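Local atomic coordinates of EscN (Escherichia coli O127:H6, PDB entry 2OBL), a protein that is a type III secretion protein of the P-loop nucleotide-binding superfamily, related to the alpha and beta subunits of rotary ATP synthases. Residues Leu119-Ser122 with Thr123-Lys126; Val131-Ser134 with Asp135-Ala138; Pro137-Glu140 with Arg141-Ala145; Asn271-Thr274 with Ser275-Arg279; Ser334-Lys337 with Thr338-Leu342. The protein carries 1 engineered substitution. One frame throughout, in Å; residues are numbered along the deposited sequence.

Interaction 1 of 5, residues Leu119-Ser122 with Thr123-Lys126; sequences LPQS and TLSK
L119 and P120 lead into the short helix 121-124, with P120 at its N-cap and the chain turning so that L124 N lies 2.9 Å from P120 O in a nearly straight hydrogen bond (174°). T123 N also leans on P120 O, but weakly and at a poor angle. The next carbonyl, Q121 O, takes two donors from S125: the backbone N at 3.0 Å and the hydroxyl OG at 3.1 Å, arriving from opposite faces of the carbonyl plane. S125 OG can do this because it stands beside its own backbone N (chi1 -79°), where it folds back over the turn.

The apolar part is carried by two leucines whose side chains meet at about a right angle, L119 CD1 touching L124 CD2 at 3.8 Å. L124 CD1 rests against L119 O and the amide NE2 of Q121. On another side, T123 OG1 sits 3.6 Å from CG of the P120 ring. That hydroxyl bonds N93 OD1 on helix 84-94, and it receives a proton from a water 2.7 Å away that also bonds S122 OG.

L119, just before the helix, packs inward on C92 of helix 84-94 and L102 of strand 99-105, and L124 closes over it. The chemistry is therefore split: S125 and S122 hydroxyls serve Q121 O and a water at the exposed side, while buried T123 OG1 ties the turn to N93.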
loop_
_atom_site.group_PDB
_atom_site.type_symbol
_atom_site.label_atom_id
_atom_site.label_comp_id
_atom_site.label_asym_id
_atom_site.label_seq_id
_atom_site.Cartn_x
_atom_site.Cartn_y
_atom_site.Cartn_z
ATOM N N LEU A 119 0.855 11.659 -10.724
ATOM C CA LEU A 119 1.822 10.799 -11.400
ATOM C C LEU A 119 2.362 11.463 -12.654
ATOM O O LEU A 119 1.606 11.704 -13.596
ATOM C CB LEU A 119 1.174 9.465 -11.774
ATOM C CG LEU A 119 0.363 8.745 -10.693
ATOM C CD1 LEU A 119 -0.222 7.431 -11.257
ATOM C CD2 LEU A 119 1.176 8.493 -9.423
ATOM N N PRO A 120 3.678 11.730 -12.683
ATOM C CA PRO A 120 4.271 12.311 -13.882
ATOM C C PRO A 120 4.357 11.314 -15.036
ATOM O O PRO A 120 4.149 10.101 -14.857
ATOM C CB PRO A 120 5.673 12.716 -13.420
ATOM C CG PRO A 120 5.987 11.794 -12.313
ATOM C CD PRO A 120 4.674 11.523 -11.621
ATOM N N GLN A 121 4.660 11.836 -16.218
ATOM C CA GLN A 121 4.734 11.017 -17.409
ATOM C C GLN A 121 5.684 9.836 -17.225
ATOM O O GLN A 121 5.387 8.741 -17.667
ATOM C CB GLN A 121 5.119 11.881 -18.625
ATOM C CG GLN A 121 4.036 12.891 -18.997
ATOM C CD GLN A 121 2.806 12.218 -19.577
ATOM O OE1 GLN A 121 2.882 11.575 -20.623
ATOM N NE2 GLN A 121 1.670 12.330 -18.880
ATOM N N SER A 122 6.806 10.046 -16.539
ATOM C CA SER A 122 7.781 8.967 -16.347
ATOM C C SER A 122 7.223 7.823 -15.494
ATOM O O SER A 122 7.575 6.655 -15.678
ATOM C CB SER A 122 9.078 9.503 -15.736
ATOM O OG SER A 122 8.850 10.072 -14.462
ATOM N N THR A 123 6.341 8.156 -14.566
ATOM C CA THR A 123 5.687 7.130 -13.767
ATOM C C THR A 123 4.582 6.446 -14.567
ATOM O O THR A 123 4.534 5.216 -14.641
ATOM C CB THR A 123 5.127 7.703 -12.453
ATOM O OG1 THR A 123 6.201 8.259 -11.686
ATOM C CG2 THR A 123 4.411 6.605 -11.626
ATOM N N LEU A 124 3.706 7.238 -15.180
ATOM C CA LEU A 124 2.612 6.679 -15.978
ATOM C C LEU A 124 3.082 5.712 -17.063
ATOM O O LEU A 124 2.382 4.761 -17.400
ATOM C CB LEU A 124 1.760 7.797 -16.583
ATOM C CG LEU A 124 0.999 8.675 -15.586
ATOM C CD1 LEU A 124 0.550 9.949 -16.269
ATOM C CD2 LEU A 124 -0.205 7.901 -14.979
ATOM N N SER A 125 4.280 5.952 -17.595
ATOM C CA SER A 125 4.843 5.120 -18.644
ATOM C C SER A 125 5.143 3.696 -18.213
ATOM O O SER A 125 5.282 2.814 -19.061
ATOM C CB SER A 125 6.109 5.759 -19.207
ATOM O OG SER A 125 5.752 6.794 -20.105
ATOM N N LYS A 126 5.269 3.475 -16.905
ATOM C CA LYS A 126 5.444 2.109 -16.392
ATOM C C LYS A 126 4.231 1.593 -15.621
ATOM O O LYS A 126 4.316 0.563 -14.941
ATOM C CB LYS A 126 6.697 1.997 -15.530
ATOM C CG LYS A 126 6.663 2.789 -14.250
ATOM C CD LYS A 126 7.944 2.537 -13.467
ATOM C CE LYS A 126 7.948 3.265 -12.133
ATOM N NZ LYS A 126 9.251 3.014 -11.453
HETATM O O HOH W 1 8.787 8.530 -12.276
#

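Interaction 2 of 5, residues Val131-Ser134 with Asp135-Ala138; sequences VTTS and DRPA
R136, whose backbone closes the turn back onto T133, has the CD atom of P137 over one face of its guanidinium, 3.3 Å above the plane and offset toward the rim. Its NE makes a salt bridge with E140 OE1 on the helix that follows. The chain is bent at chi2 and chi3, which curls the group back over the proline.

The backbone from T133 to R136 forms a type I beta turn, closed by R136 N bonding T133 O at 3.0 Å (157°), with the donor well above the carbonyl plane. Between side chains of the turn, T133 OG1 donates to D135 OD1, but the modelled 2.4 Å is very short and its exact length is doubtful. D135 OD1 also accepts from a water at 2.7 Å, and that water bonds S134 OG.

The turn links the end of strand 127-132 to helix 138-156, a strand-to-helix connection of the mainly parallel nucleotide-binding sheet. In the conformer modelled here, T132 packs against E140, R141 and A144 of that helix. The chemistry of the turn is polar: one carboxylate oxygen takes a water and, at a doubtful length, the threonine hydroxyl, while the arginine turns away to pair with the helix.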
loop_
_atom_site.group_PDB
_atom_site.type_symbol
_atom_site.label_atom_id
_atom_site.label_comp_id
_atom_site.label_asym_id
_atom_site.label_seq_id
_atom_site.Cartn_x
_atom_site.Cartn_y
_atom_site.Cartn_z
ATOM N N VAL A 131 -9.128 1.046 -13.895
ATOM C CA VAL A 131 -10.002 2.006 -13.231
ATOM C C VAL A 131 -11.458 1.627 -13.384
ATOM O O VAL A 131 -11.956 1.445 -14.506
ATOM C CB VAL A 131 -9.793 3.423 -13.801
ATOM C CG1 VAL A 131 -10.775 4.420 -13.156
ATOM C CG2 VAL A 131 -8.337 3.853 -13.642
ATOM N N THR A 132 -12.151 1.507 -12.251
ATOM C CA THR A 132 -13.593 1.268 -12.258
ATOM C C THR A 132 -14.262 2.155 -11.226
ATOM O O THR A 132 -14.178 1.888 -10.019
ATOM C CB THR A 132 -13.948 -0.215 -11.984
ATOM O OG1 THR A 132 -13.345 -0.650 -10.755
ATOM C CG2 THR A 132 -13.452 -1.089 -13.120
ATOM N N THR A 133 -14.915 3.207 -11.699
ATOM C CA THR A 133 -15.528 4.173 -10.807
ATOM C C THR A 133 -16.839 3.682 -10.204
ATOM O O THR A 133 -17.360 2.620 -10.584
ATOM C CB THR A 133 -15.753 5.505 -11.520
ATOM O OG1 THR A 133 -16.523 5.259 -12.694
ATOM C CG2 THR A 133 -14.413 6.097 -11.924
ATOM N N SER A 134 -17.366 4.462 -9.263
ATOM C CA SER A 134 -18.533 4.061 -8.487
ATOM C C SER A 134 -19.764 3.796 -9.353
ATOM O O SER A 134 -20.629 3.005 -8.977
ATOM C CB SER A 134 -18.860 5.118 -7.423
ATOM O OG SER A 134 -19.077 6.378 -8.023
ATOM N N ASP A 135 -19.835 4.443 -10.511
ATOM C CA ASP A 135 -21.015 4.325 -11.375
ATOM C C ASP A 135 -21.059 3.002 -12.126
ATOM O O ASP A 135 -22.117 2.601 -12.634
ATOM C CB ASP A 135 -21.068 5.477 -12.380
ATOM C CG ASP A 135 -19.735 5.696 -13.081
ATOM O OD1 ASP A 135 -18.757 6.053 -12.390
ATOM O OD2 ASP A 135 -19.658 5.527 -14.319
ATOM N N ARG A 136 -19.919 2.330 -12.216
ATOM C CA ARG A 136 -19.854 1.085 -12.959
ATOM C C ARG A 136 -20.586 -0.021 -12.198
ATOM O O ARG A 136 -20.724 0.050 -10.972
ATOM C CB ARG A 136 -18.395 0.693 -13.215
ATOM C CG ARG A 136 -17.600 1.707 -14.032
ATOM C CD ARG A 136 -18.336 2.101 -15.320
ATOM N NE ARG A 136 -18.717 0.937 -16.122
ATOM C CZ ARG A 136 -19.813 0.875 -16.880
ATOM N NH1 ARG A 136 -20.653 1.902 -16.930
ATOM N NH2 ARG A 136 -20.080 -0.223 -17.577
ATOM N N PRO A 137 -21.056 -1.049 -12.916
ATOM C CA PRO A 137 -21.747 -2.153 -12.246
ATOM C C PRO A 137 -20.860 -2.869 -11.231
ATOM O O PRO A 137 -19.633 -2.892 -11.382
ATOM C CB PRO A 137 -22.086 -3.102 -13.400
ATOM C CG PRO A 137 -22.139 -2.208 -14.610
ATOM C CD PRO A 137 -21.019 -1.239 -14.382
ATOM N N ALA A 138 -21.487 -3.469 -10.221
ATOM C CA ALA A 138 -20.749 -4.158 -9.178
ATOM C C ALA A 138 -19.844 -5.236 -9.776
ATOM O O ALA A 138 -18.705 -5.380 -9.361
ATOM C CB ALA A 138 -21.696 -4.742 -8.135
HETATM O O HOH W 2 -18.757 7.777 -10.303
#

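Interaction 3 of 5, residues Pro137-Glu140 with Arg141-Ala145; sequences PALE and RMKAA
M142 N bonds A138 O at 2.9 Å and 164°, one of the i to i+4 bonds that start the alpha-helix 138-156, with P137 as its N-cap. R141 N reaches P137 O in the carbonyl plane at 3.1 Å, and K143 N and A144 N continue the pattern onto L139 O and E140 O. The start of the helix packs against the mainly parallel sheet of the nucleotide-binding domain, where A144 touches V130 and R141 touches I105.

Two side-chain pairs run along the helix surface. R141 bends at chi3 (-87°), which swings its guanidinium back across the helix start until A138 CA lies over one of its faces; NH2 comes within 3.6 Å of A138 CB. Its NE is held by R136 O from the preceding turn. E140 extends differently: OE1 pairs with R136, and OE2 takes a hydrogen bond from G18 N. M142 leads off toward Y172 and A176 of helix 169-182.

Farther round, K143 runs extended past L139, touching it with its aliphatic stem. L139 CG is anti to its own N (chi1 -169°), which lays the isobutyl group beside that stem: K143 CE sits 3.6 Å from L139 CG and 3.7 Å from L139 CD1.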
loop_
_atom_site.group_PDB
_atom_site.type_symbol
_atom_site.label_atom_id
_atom_site.label_comp_id
_atom_site.label_asym_id
_atom_site.label_seq_id
_atom_site.Cartn_x
_atom_site.Cartn_y
_atom_site.Cartn_z
ATOM N N PRO A 137 -21.056 -1.049 -12.916
ATOM C CA PRO A 137 -21.747 -2.153 -12.246
ATOM C C PRO A 137 -20.860 -2.869 -11.231
ATOM O O PRO A 137 -19.633 -2.892 -11.382
ATOM C CB PRO A 137 -22.086 -3.102 -13.400
ATOM C CG PRO A 137 -22.139 -2.208 -14.610
ATOM C CD PRO A 137 -21.019 -1.239 -14.382
ATOM N N ALA A 138 -21.487 -3.469 -10.221
ATOM C CA ALA A 138 -20.749 -4.158 -9.178
ATOM C C ALA A 138 -19.844 -5.236 -9.776
ATOM O O ALA A 138 -18.705 -5.380 -9.361
ATOM C CB ALA A 138 -21.696 -4.742 -8.135
ATOM N N LEU A 139 -20.340 -5.978 -10.765
ATOM C CA LEU A 139 -19.536 -7.034 -11.393
ATOM C C LEU A 139 -18.217 -6.506 -11.950
ATOM O O LEU A 139 -17.169 -7.143 -11.806
ATOM C CB LEU A 139 -20.327 -7.742 -12.506
ATOM C CG LEU A 139 -19.697 -9.034 -13.051
ATOM C CD1 LEU A 139 -19.589 -10.084 -11.967
ATOM C CD2 LEU A 139 -20.496 -9.579 -14.225
ATOM N N GLU A 140 -18.267 -5.343 -12.591
ATOM C CA GLU A 140 -17.067 -4.737 -13.115
ATOM C C GLU A 140 -16.111 -4.288 -12.004
ATOM O O GLU A 140 -14.914 -4.489 -12.105
ATOM C CB GLU A 140 -17.411 -3.565 -14.030
ATOM C CG GLU A 140 -16.354 -3.322 -15.070
ATOM C CD GLU A 140 -16.560 -2.033 -15.808
ATOM O OE1 GLU A 140 -17.706 -1.563 -15.880
ATOM O OE2 GLU A 140 -15.568 -1.493 -16.313
ATOM N N ARG A 141 -16.642 -3.666 -10.954
ATOM C CA ARG A 141 -15.804 -3.233 -9.824
ATOM C C ARG A 141 -15.146 -4.419 -9.086
ATOM O O ARG A 141 -13.993 -4.334 -8.611
ATOM C CB ARG A 141 -16.609 -2.363 -8.860
ATOM C CG ARG A 141 -16.951 -0.970 -9.431
ATOM C CD ARG A 141 -17.777 -0.131 -8.449
ATOM N NE ARG A 141 -19.213 -0.393 -8.580
ATOM C CZ ARG A 141 -19.978 -0.948 -7.642
ATOM N NH1 ARG A 141 -19.477 -1.296 -6.457
ATOM N NH2 ARG A 141 -21.276 -1.138 -7.880
ATOM N N MET A 142 -15.872 -5.523 -8.978
ATOM C CA MET A 142 -15.288 -6.732 -8.411
ATOM C C MET A 142 -14.198 -7.302 -9.321
ATOM O O MET A 142 -13.113 -7.667 -8.856
ATOM C CB MET A 142 -16.362 -7.786 -8.185
ATOM C CG MET A 142 -15.803 -9.116 -7.723
ATOM S SD MET A 142 -17.111 -10.324 -7.595
ATOM C CE MET A 142 -16.243 -11.646 -6.745
ATOM N N LYS A 143 -14.485 -7.390 -10.620
ATOM C CA LYS A 143 -13.532 -8.017 -11.548
ATOM C C LYS A 143 -12.228 -7.234 -11.654
ATOM O O LYS A 143 -11.164 -7.806 -11.939
ATOM C CB LYS A 143 -14.171 -8.235 -12.935
ATOM C CG LYS A 143 -15.144 -9.422 -12.982
ATOM C CD LYS A 143 -15.972 -9.429 -14.271
ATOM C CE LYS A 143 -16.811 -10.709 -14.384
ATOM N NZ LYS A 143 -17.254 -10.953 -15.807
ATOM N N ALA A 144 -12.290 -5.927 -11.396
ATOM C CA ALA A 144 -11.089 -5.081 -11.504
ATOM C C ALA A 144 -9.938 -5.605 -10.655
ATOM O O ALA A 144 -8.791 -5.516 -11.055
ATOM C CB ALA A 144 -11.392 -3.625 -11.139
ATOM N N ALA A 145 -10.249 -6.142 -9.475
ATOM C CA ALA A 145 -9.229 -6.658 -8.592
ATOM C C ALA A 145 -8.499 -7.853 -9.237
ATOM O O ALA A 145 -7.281 -7.999 -9.111
ATOM C CB ALA A 145 -9.850 -7.084 -7.277
#

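Interaction 4 of 5, residues Asn271-Thr274 with Ser275-Arg279; sequences NVVT and SEHLR
T274 is the N-cap of helix 275-290: its OG1 accepts from H277 N at 3.0 Å and 157°, and T274 O takes L278 N at 2.9 Å. The hydroxyl lies between its own backbone N and carbonyl carbon (chi1 67°), and from there it meets H277 N. A second neighbour, E276 OE1, lies 2.8 Å from T274 OG1; this bond is weak, and whether the hydroxyl proton goes there is not settled. The other carboxylate oxygen, E276 OE2, accepts from S275 OG at 2.9 Å, met from above its plane; the bend at chi2 of E276 brings its carboxylate back over the helix start.

H277 has partners at both ring nitrogens. ND1 bonds a water lying in the ring plane, and the same water accepts from T274 N. NE2 is bonded to G64 O, which ties the start of this helix in the C-terminal domain to helix 60-65.

The apolar side belongs to V273, which crosses H277 at about a right angle. V273 CG2 lies 4.1 Å from L278 CB, while V273 CB makes a CH-pi contact over the face of the imidazole, 3.8 Å from the ring centroid.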
loop_
_atom_site.group_PDB
_atom_site.type_symbol
_atom_site.label_atom_id
_atom_site.label_comp_id
_atom_site.label_asym_id
_atom_site.label_seq_id
_atom_site.Cartn_x
_atom_site.Cartn_y
_atom_site.Cartn_z
ATOM N N ASN A 271 14.136 -9.408 8.366
ATOM C CA ASN A 271 14.714 -10.310 7.370
ATOM C C ASN A 271 15.310 -9.602 6.158
ATOM O O ASN A 271 15.966 -10.241 5.328
ATOM C CB ASN A 271 13.657 -11.299 6.871
ATOM C CG ASN A 271 13.240 -12.292 7.923
ATOM O OD1 ASN A 271 12.074 -12.726 7.960
ATOM N ND2 ASN A 271 14.181 -12.675 8.788
ATOM N N VAL A 272 15.085 -8.295 6.040
ATOM C CA VAL A 272 15.519 -7.568 4.840
ATOM C C VAL A 272 16.433 -6.378 5.132
ATOM O O VAL A 272 16.907 -5.719 4.201
ATOM C CB VAL A 272 14.318 -7.085 3.970
ATOM C CG1 VAL A 272 13.360 -8.225 3.681
ATOM C CG2 VAL A 272 13.591 -5.926 4.651
ATOM N N VAL A 273 16.664 -6.090 6.416
ATOM C CA VAL A 273 17.604 -5.035 6.819
ATOM C C VAL A 273 18.737 -5.573 7.695
ATOM O O VAL A 273 18.641 -6.657 8.286
ATOM C CB VAL A 273 16.896 -3.875 7.566
ATOM C CG1 VAL A 273 15.689 -3.379 6.758
ATOM C CG2 VAL A 273 16.471 -4.312 8.959
ATOM N N THR A 274 19.823 -4.814 7.774
ATOM C CA THR A 274 20.944 -5.204 8.615
ATOM C C THR A 274 20.562 -5.148 10.090
ATOM O O THR A 274 19.613 -4.466 10.466
ATOM C CB THR A 274 22.166 -4.299 8.369
ATOM O OG1 THR A 274 21.872 -2.971 8.820
ATOM C CG2 THR A 274 22.512 -4.263 6.892
ATOM N N SER A 275 21.313 -5.845 10.941
ATOM C CA SER A 275 20.979 -5.809 12.358
ATOM C C SER A 275 21.114 -4.376 12.887
ATOM O O SER A 275 20.309 -3.931 13.700
ATOM C CB SER A 275 21.827 -6.796 13.158
ATOM O OG SER A 275 23.146 -6.325 13.305
ATOM N N GLU A 276 22.110 -3.644 12.388
ATOM C CA GLU A 276 22.332 -2.268 12.821
ATOM C C GLU A 276 21.183 -1.356 12.401
ATOM O O GLU A 276 20.757 -0.492 13.165
ATOM C CB GLU A 276 23.667 -1.741 12.291
ATOM C CG GLU A 276 24.774 -2.801 12.249
ATOM C CD GLU A 276 24.618 -3.742 11.058
ATOM O OE1 GLU A 276 24.411 -3.239 9.936
ATOM O OE2 GLU A 276 24.691 -4.975 11.234
ATOM N N HIS A 277 20.695 -1.547 11.181
ATOM C CA HIS A 277 19.526 -0.822 10.701
ATOM C C HIS A 277 18.341 -1.128 11.643
ATOM O O HIS A 277 17.649 -0.219 12.101
ATOM C CB HIS A 277 19.218 -1.251 9.256
ATOM C CG HIS A 277 18.018 -0.585 8.652
ATOM N ND1 HIS A 277 17.788 -0.564 7.292
ATOM C CD2 HIS A 277 16.979 0.073 9.219
ATOM C CE1 HIS A 277 16.660 0.079 7.047
ATOM N NE2 HIS A 277 16.151 0.476 8.197
ATOM N N LEU A 278 18.128 -2.403 11.948
ATOM C CA LEU A 278 17.015 -2.811 12.820
ATOM C C LEU A 278 17.119 -2.136 14.191
ATOM O O LEU A 278 16.109 -1.692 14.760
ATOM C CB LEU A 278 17.022 -4.334 12.998
ATOM C CG LEU A 278 15.756 -4.984 13.563
ATOM C CD1 LEU A 278 14.584 -4.741 12.606
ATOM C CD2 LEU A 278 15.974 -6.473 13.771
ATOM N N ARG A 279 18.345 -2.073 14.714
ATOM C CA ARG A 279 18.612 -1.461 16.022
ATOM C C ARG A 279 18.320 0.031 16.026
ATOM O O ARG A 279 17.691 0.540 16.957
ATOM C CB ARG A 279 20.063 -1.683 16.473
ATOM C CG ARG A 279 20.323 -1.153 17.891
ATOM C CD ARG A 279 21.687 -0.462 18.056
ATOM N NE ARG A 279 21.817 0.764 17.256
ATOM C CZ ARG A 279 21.266 1.946 17.549
ATOM N NH1 ARG A 279 21.471 2.985 16.743
ATOM N NH2 ARG A 279 20.509 2.104 18.631
HETATM O O HOH W 3 19.619 -2.150 5.896
#

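Interaction 5 of 5, residues Ser334-Lys337 with Thr338-Leu342; sequences SYEK and TIESL
I339 sits one turn after Y335 and meets it by CH-pi packing: I339 CD1 lies over one ring face, 3.7 Å from the centroid and 21° off the ring normal, with Y335 CE2 its nearest atom at 3.5 Å. The tyrosine ring gets there because CG is anti to the backbone N (chi1 -171°), and the extended isoleucine carries CD1 out to it.

Hydrogen bonds come next. S334 is the N-cap: its OG accepts from K337 N at 3.0 Å, while S334 O takes T338 N at 2.8 Å. T338 OG1 also comes near S334 O, though its single proton has a second acceptor in range; that hydroxyl is bonded to S333 OG as well. A turn later K337 O is gripped twice by S341, from N at 2.9 Å and from OG at 3.0 Å, on opposite faces of the carbonyl plane.

Charge gives the third kind. E336 and E340 lie side by side and point the same way, their carboxylates 2° from parallel; E336 OE1 and E340 OE2 are 4.3 Å apart, which would be mildly unfavourable if both are ionised and may raise one pKa.

The contact forms the start of helix 335-345 in the C-terminal domain. Y335 and I339 pack on H277 of helix 275-290, T338 reaches R60 and D63 of helix 60-65, and T338 and S341 touch F324 of helix 318-325.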
loop_
_atom_site.group_PDB
_atom_site.type_symbol
_atom_site.label_atom_id
_atom_site.label_comp_id
_atom_site.label_asym_id
_atom_site.label_seq_id
_atom_site.Cartn_x
_atom_site.Cartn_y
_atom_site.Cartn_z
ATOM N N SER A 334 16.930 8.767 -1.333
ATOM C CA SER A 334 17.323 7.427 -1.755
ATOM C C SER A 334 17.416 6.508 -0.535
ATOM O O SER A 334 17.397 6.973 0.612
ATOM C CB SER A 334 18.685 7.483 -2.441
ATOM O OG SER A 334 19.692 7.563 -1.455
ATOM N N TYR A 335 17.525 5.202 -0.776
ATOM C CA TYR A 335 17.551 4.252 0.321
ATOM C C TYR A 335 18.845 4.416 1.105
ATOM O O TYR A 335 18.846 4.380 2.334
ATOM C CB TYR A 335 17.385 2.825 -0.201
ATOM C CG TYR A 335 17.173 1.774 0.875
ATOM C CD1 TYR A 335 16.157 1.901 1.823
ATOM C CD2 TYR A 335 17.975 0.643 0.928
ATOM C CE1 TYR A 335 15.967 0.935 2.810
ATOM C CE2 TYR A 335 17.790 -0.332 1.905
ATOM C CZ TYR A 335 16.779 -0.180 2.840
ATOM O OH TYR A 335 16.593 -1.151 3.803
ATOM N N GLU A 336 19.948 4.615 0.391
ATOM C CA GLU A 336 21.206 4.932 1.061
ATOM C C GLU A 336 21.031 6.140 1.981
ATOM O O GLU A 336 21.366 6.082 3.163
ATOM C CB GLU A 336 22.312 5.189 0.043
ATOM C CG GLU A 336 23.589 5.753 0.658
ATOM C CD GLU A 336 24.669 6.016 -0.366
ATOM O OE1 GLU A 336 24.820 7.186 -0.795
ATOM O OE2 GLU A 336 25.368 5.052 -0.748
ATOM N N LYS A 337 20.476 7.223 1.450
ATOM C CA LYS A 337 20.298 8.440 2.232
ATOM C C LYS A 337 19.378 8.237 3.428
ATOM O O LYS A 337 19.617 8.790 4.503
ATOM C CB LYS A 337 19.762 9.578 1.366
ATOM C CG LYS A 337 19.477 10.849 2.156
ATOM C CD LYS A 337 19.592 12.095 1.290
ATOM C CE LYS A 337 18.374 12.263 0.396
ATOM N NZ LYS A 337 18.552 13.426 -0.518
ATOM N N THR A 338 18.308 7.467 3.224
ATOM C CA THR A 338 17.350 7.190 4.292
ATOM C C THR A 338 18.019 6.510 5.475
ATOM O O THR A 338 17.822 6.904 6.627
ATOM C CB THR A 338 16.186 6.321 3.776
ATOM O OG1 THR A 338 15.392 7.107 2.886
ATOM C CG2 THR A 338 15.296 5.834 4.932
ATOM N N ILE A 339 18.819 5.490 5.188
ATOM C CA ILE A 339 19.515 4.785 6.249
ATOM C C ILE A 339 20.538 5.700 6.943
ATOM O O ILE A 339 20.626 5.719 8.169
ATOM C CB ILE A 339 20.155 3.471 5.736
ATOM C CG1 ILE A 339 19.064 2.575 5.128
ATOM C CG2 ILE A 339 20.889 2.748 6.873
ATOM C CD1 ILE A 339 19.575 1.275 4.506
ATOM N N GLU A 340 21.293 6.478 6.175
ATOM C CA GLU A 340 22.254 7.393 6.792
ATOM C C GLU A 340 21.537 8.394 7.705
ATOM O O GLU A 340 22.015 8.726 8.794
ATOM C CB GLU A 340 23.092 8.111 5.726
ATOM C CG GLU A 340 24.054 7.173 4.993
ATOM C CD GLU A 340 24.985 7.890 4.029
ATOM O OE1 GLU A 340 24.868 9.127 3.882
ATOM O OE2 GLU A 340 25.843 7.215 3.422
ATOM N N SER A 341 20.377 8.867 7.256
ATOM C CA SER A 341 19.604 9.842 8.017
ATOM C C SER A 341 19.030 9.242 9.301
ATOM O O SER A 341 18.977 9.907 10.333
ATOM C CB SER A 341 18.483 10.435 7.151
ATOM O OG SER A 341 19.044 11.211 6.096
ATOM N N LEU A 342 18.594 7.988 9.230
ATOM C CA LEU A 342 18.085 7.277 10.404
ATOM C C LEU A 342 19.127 7.200 11.523
ATOM O O LEU A 342 18.832 7.478 12.689
ATOM C CB LEU A 342 17.642 5.866 10.020
ATOM C CG LEU A 342 17.229 4.936 11.164
ATOM C CD1 LEU A 342 16.012 5.490 11.912
ATOM C CD2 LEU A 342 16.921 3.558 10.614
#

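How the interactions relate
Two groups emerge. Interactions 1, 2 and 3 belong to the nucleotide-binding domain. The last two adjoin, sharing P137 and A138, and carry the chain from strand 127-132 into helix 138-156; interaction 1 precedes that strand and is the partly buried member. Interactions 4 and 5 lie in the C-terminal domain, with centres about 13 Å apart, and meet through H277. All except interaction 1 are surface contacts. Interactions 4 and 5 cap a helix through a side-chain hydroxyl, whereas proline occupies the N-cap in 1 and 3. Interactions 1, 4 and 5 add apolar side-chain packing; interaction 2 is a polar turn, and 3 relies on a lysine's aliphatic stem and an arginine laid over the backbone.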